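Local coordinates for ectoine dioxygenase (Sphingopyxis alaskensis, PDB 4MHR), which catalyses the iron- and 2-oxoglutarate-dependent hydroxylation of L-ectoine to 5-hydroxyectoine, a compatible solute that helps organisms survive extreme osmotic stress, at residues L138-G143 / P263-F268; A39-R44 / A123-G128. All blocks are in the same frame, centred on the assembly; numbering follows the deposited sequence.

Contact 1 of 2, residues L138-G143 / P263-F268; sequences LNYKPG and PRANAF
Antiparallel pairing within the large sheet of the cupin core joins Asn139 to Asn266 and Lys141 to Arg264, the two hydrogen-bonded residue pairs between strands 138-141 and 264-268. Asn139 N gives Asn266 O a nearly straight bond of 2.8 Å (171° at the hydrogen), and Lys141 N reaches Arg264 O at the same length of 2.8 Å. The return bonds are Asn266 N to Asn139 O, 3.1 Å and tilted from the carbonyl plane, and Arg264 N to Lys141 O, 2.9 Å. On the face with Lys141, the two asparagine side chains run side by side, their amide planes 23° apart. Lys141, CG anti to the backbone N (chi1 160°), crosses the arginine chain obliquely, its CD 3.8 Å from Arg264 CD and near the plane of the guanidinium, at its edge. Lys141 NZ is hydrogen-bonded to the backbone O of Asn256 and of Gly184, and Arg264 NE to Asn179 OD1. On the face of Leu138 and Tyr140 the contacts are mostly of carbon: Tyr140 CE2 rests 3.9 Å from Pro263 CB, and Leu138 turns its CD1 to within 3.3 Å of Asn266 O as it packs against helix 63-78. Lys141 binds 2-oxoglutarate, and Phe268 lies beside the iron ligand Asp154; the pair of strands thus brings Lys141 and Phe268 to the cosubstrate and iron site of a cupin-fold dioxygenase.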
# COMPACT_ATOMS: atom_id res chain seq x y z
N LEU A 138 0.66 4.62 9.46
CA LEU A 138 -0.51 5.44 9.71
C LEU A 138 -0.17 6.81 9.14
O LEU A 138 0.87 7.45 9.49
CB LEU A 138 -0.91 5.48 11.16
CG LEU A 138 -1.99 6.54 11.52
CD1 LEU A 138 -3.29 6.41 10.78
CD2 LEU A 138 -2.24 6.58 13.02
N ASN A 139 -1.00 7.22 8.19
CA ASN A 139 -0.81 8.49 7.48
C ASN A 139 -1.88 9.51 7.80
O ASN A 139 -3.07 9.16 7.88
CB ASN A 139 -0.86 8.27 6.00
CG ASN A 139 0.20 7.31 5.53
OD1 ASN A 139 -0.07 6.29 4.86
ND2 ASN A 139 1.43 7.63 5.88
N TYR A 140 -1.46 10.77 7.91
CA TYR A 140 -2.33 11.93 8.11
C TYR A 140 -1.88 13.06 7.24
O TYR A 140 -0.71 13.49 7.27
CB TYR A 140 -2.25 12.39 9.51
CG TYR A 140 -3.09 13.62 9.77
CD1 TYR A 140 -2.52 14.92 9.75
CD2 TYR A 140 -4.43 13.49 10.01
CE1 TYR A 140 -3.30 16.02 10.00
CE2 TYR A 140 -5.21 14.58 10.24
CZ TYR A 140 -4.66 15.82 10.25
OH TYR A 140 -5.48 16.85 10.51
N LYS A 141 -2.78 13.53 6.40
CA LYS A 141 -2.47 14.59 5.41
C LYS A 141 -3.47 15.69 5.77
O LYS A 141 -4.69 15.50 5.58
CB LYS A 141 -2.71 14.07 3.99
CG LYS A 141 -2.88 15.13 2.89
CD LYS A 141 -3.60 14.59 1.66
CE LYS A 141 -3.03 15.15 0.37
NZ LYS A 141 -3.16 14.15 -0.74
N PRO A 142 -2.97 16.78 6.36
CA PRO A 142 -3.92 17.81 6.80
C PRO A 142 -4.65 18.51 5.66
O PRO A 142 -4.19 18.53 4.54
CB PRO A 142 -3.02 18.84 7.48
CG PRO A 142 -1.73 18.72 6.70
CD PRO A 142 -1.58 17.24 6.52
N GLY A 143 -5.74 19.13 6.02
CA GLY A 143 -6.40 20.09 5.16
C GLY A 143 -5.52 21.29 4.92
O GLY A 143 -4.53 21.49 5.64
N PRO A 263 -9.24 16.72 5.96
CA PRO A 263 -8.01 15.92 6.08
C PRO A 263 -8.17 14.54 5.43
O PRO A 263 -9.27 14.10 5.17
CB PRO A 263 -7.88 15.72 7.58
CG PRO A 263 -9.32 15.59 8.02
CD PRO A 263 -9.99 16.69 7.22
N ARG A 264 -7.07 13.92 5.11
CA ARG A 264 -7.05 12.51 4.68
C ARG A 264 -6.28 11.74 5.69
O ARG A 264 -5.24 12.23 6.18
CB ARG A 264 -6.29 12.36 3.37
CG ARG A 264 -7.14 12.58 2.15
CD ARG A 264 -6.36 12.16 0.92
NE ARG A 264 -6.32 10.70 0.71
CZ ARG A 264 -5.24 9.90 0.78
NH1 ARG A 264 -4.03 10.37 1.09
NH2 ARG A 264 -5.39 8.60 0.55
N ALA A 265 -6.77 10.55 6.02
CA ALA A 265 -6.08 9.72 6.98
C ALA A 265 -6.37 8.24 6.61
O ALA A 265 -7.51 7.87 6.32
CB ALA A 265 -6.58 10.04 8.40
N ASN A 266 -5.34 7.41 6.63
CA ASN A 266 -5.48 6.02 6.35
C ASN A 266 -4.44 5.25 7.08
O ASN A 266 -3.39 5.83 7.51
CB ASN A 266 -5.35 5.77 4.86
CG ASN A 266 -3.93 5.86 4.39
OD1 ASN A 266 -3.23 6.80 4.69
ND2 ASN A 266 -3.47 4.84 3.70
N ALA A 267 -4.77 3.98 7.29
CA ALA A 267 -3.83 2.97 7.71
C ALA A 267 -3.42 2.16 6.46
O ALA A 267 -4.28 1.60 5.77
CB ALA A 267 -4.49 2.09 8.76
N PHE A 268 -2.13 2.09 6.18
CA PHE A 268 -1.57 1.45 5.02
C PHE A 268 -0.86 0.18 5.50
O PHE A 268 0.10 0.28 6.27
CB PHE A 268 -0.60 2.45 4.40
CG PHE A 268 0.11 2.00 3.18
CD1 PHE A 268 -0.55 1.94 1.95
CD2 PHE A 268 1.52 1.79 3.20
CE1 PHE A 268 0.14 1.58 0.80
CE2 PHE A 268 2.21 1.46 2.03
CZ PHE A 268 1.51 1.33 0.82

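Contact 2 of 2, residues A39-R44 / A123-G128; sequences APISAR and ARFLLG
Phe125 meets Ala39, Pro40 and Ile41 with different parts of its side chain. Its CG stands anti to the backbone N (chi1 174°), which carries the ring out from helix 117-127 toward the incoming chain. Ala39 CB sits over one face of the ring, 3.6 Å above its plane and shifted toward the rim nearest CE1, a CH-pi contact 4.0 Å from the centroid. Pro40 lies across the root of the phenylalanine: its CG and CD both rest against Phe125 CB, with CD 3.7 Å away. Ile41 comes in on the CD2-CE2 side. Its CG1 is placed between the backbone N and the carbonyl carbon (chi1 53°), and an extended chi2 sends CD1 forward to both partners, 3.9 Å from Phe125 CE2 and 3.9 Å from Leu126 CD2. The isoleucine and Leu126 side chains cross at about a right angle, with Leu126 reaching on to Phe49 and to Leu170 of the sheet. Ala46 of helix 43-52 also touches both Phe125 and Ile41.

The apolar contact lies between two helix ends. Ser42 is the N-cap of helix 43-52, its hydroxyl capping a backbone N of the first turn while Gln45 OE1 accepts from Ser42 N, the reciprocal pattern of a capping box. At the other end, Gly128 leaves the helix with positive phi and two bonds return into the last turn, one of them from Gly128 N to Phe125 O at 3.2 Å. Carbonyls of this last turn are also taken up by Ser33 and His32. A phenylalanine from the last turn of one helix, packed against the chain leading into the N-cap of another, thus joins the N-terminal region to a helix that closes in a Schellman motif.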
# COMPACT_ATOMS: atom_id res chain seq x y z
N ALA A 39 -12.73 -19.19 -2.36
CA ALA A 39 -11.97 -17.94 -2.25
C ALA A 39 -12.74 -16.87 -1.46
O ALA A 39 -13.95 -16.84 -1.50
CB ALA A 39 -11.61 -17.43 -3.61
N PRO A 40 -12.03 -15.95 -0.78
CA PRO A 40 -12.62 -14.85 -0.04
C PRO A 40 -13.12 -13.70 -0.88
O PRO A 40 -13.72 -12.80 -0.34
CB PRO A 40 -11.50 -14.43 0.89
CG PRO A 40 -10.24 -14.74 0.12
CD PRO A 40 -10.57 -15.97 -0.68
N ILE A 41 -12.95 -13.73 -2.20
CA ILE A 41 -13.54 -12.72 -3.06
C ILE A 41 -14.21 -13.44 -4.24
O ILE A 41 -13.95 -14.61 -4.45
CB ILE A 41 -12.48 -11.74 -3.59
CG1 ILE A 41 -11.32 -12.47 -4.25
CG2 ILE A 41 -11.91 -10.86 -2.45
CD1 ILE A 41 -10.26 -11.51 -4.80
N SER A 42 -15.05 -12.74 -4.98
CA SER A 42 -15.79 -13.36 -6.03
C SER A 42 -14.88 -13.55 -7.24
O SER A 42 -13.78 -13.02 -7.30
CB SER A 42 -16.96 -12.43 -6.40
OG SER A 42 -16.42 -11.31 -7.08
N ALA A 43 -15.36 -14.28 -8.26
CA ALA A 43 -14.50 -14.58 -9.40
C ALA A 43 -14.28 -13.27 -10.17
O ALA A 43 -13.17 -12.94 -10.60
CB ALA A 43 -15.13 -15.66 -10.27
N ARG A 44 -15.29 -12.44 -10.18
CA ARG A 44 -15.12 -11.13 -10.79
C ARG A 44 -14.17 -10.17 -10.06
O ARG A 44 -13.45 -9.43 -10.72
CB ARG A 44 -16.46 -10.45 -11.02
CG ARG A 44 -17.13 -10.99 -12.31
CD ARG A 44 -18.65 -10.73 -12.33
NE ARG A 44 -19.00 -9.34 -11.94
CZ ARG A 44 -20.10 -8.94 -11.27
NH1 ARG A 44 -21.03 -9.80 -10.85
NH2 ARG A 44 -20.27 -7.64 -11.01
N ALA A 123 -5.41 -11.19 1.26
CA ALA A 123 -4.00 -11.21 0.93
C ALA A 123 -3.47 -12.62 0.62
O ALA A 123 -2.66 -12.80 -0.33
CB ALA A 123 -3.13 -10.62 2.02
N ARG A 124 -3.78 -13.55 1.50
CA ARG A 124 -3.27 -14.91 1.33
C ARG A 124 -3.81 -15.50 0.01
O ARG A 124 -3.14 -16.22 -0.64
CB ARG A 124 -3.71 -15.81 2.52
CG ARG A 124 -2.98 -15.42 3.80
CD ARG A 124 -3.70 -15.92 5.06
NE ARG A 124 -3.54 -17.35 5.06
CZ ARG A 124 -4.48 -18.22 4.75
NH1 ARG A 124 -5.73 -17.85 4.49
NH2 ARG A 124 -4.14 -19.50 4.69
N PHE A 125 -5.06 -15.23 -0.33
CA PHE A 125 -5.60 -15.66 -1.65
C PHE A 125 -4.82 -15.00 -2.83
O PHE A 125 -4.29 -15.67 -3.76
CB PHE A 125 -7.09 -15.31 -1.77
CG PHE A 125 -7.61 -15.59 -3.14
CD1 PHE A 125 -7.78 -16.88 -3.53
CD2 PHE A 125 -7.85 -14.56 -4.05
CE1 PHE A 125 -8.16 -17.16 -4.87
CE2 PHE A 125 -8.28 -14.83 -5.32
CZ PHE A 125 -8.40 -16.13 -5.73
N LEU A 126 -4.79 -13.69 -2.84
CA LEU A 126 -4.22 -12.94 -3.96
C LEU A 126 -2.73 -13.22 -4.15
O LEU A 126 -2.24 -13.25 -5.31
CB LEU A 126 -4.42 -11.42 -3.82
CG LEU A 126 -5.87 -11.00 -3.94
CD1 LEU A 126 -5.98 -9.50 -3.67
CD2 LEU A 126 -6.41 -11.28 -5.33
N LEU A 127 -2.05 -13.47 -3.04
CA LEU A 127 -0.61 -13.78 -3.05
C LEU A 127 -0.25 -15.30 -3.08
O LEU A 127 0.92 -15.69 -3.31
CB LEU A 127 0.09 -13.04 -1.94
CG LEU A 127 -0.10 -11.53 -1.91
CD1 LEU A 127 0.63 -10.86 -0.74
CD2 LEU A 127 0.37 -10.98 -3.23
N GLY A 128 -1.26 -16.13 -3.00
CA GLY A 128 -1.15 -17.59 -3.08
C GLY A 128 -0.19 -18.14 -2.07
O GLY A 128 0.64 -18.88 -2.43

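In the fold
Contact 2 and contact 1 lie on opposite sides of the chain's centre, their centres 27 Å apart and their nearest atoms about 12 Å apart. They come in series: 39-44 pairs with 123-128 first, and helix 117-127 then leads directly into strand 131-141, whose end enters contact 1 and finds its partner in 264-273 much later. Strand 169-175 also links them. It runs beside strand 264-273 in the seven-stranded sheet, while its Leu170 receives Leu126 and Leu127 from the helix of contact 2. Contact 1 joins two neighbouring strands of that sheet at the 2-oxoglutarate site, whereas contact 2 packs the chain before helix 43-52 against the end of helix 117-127, away from that site.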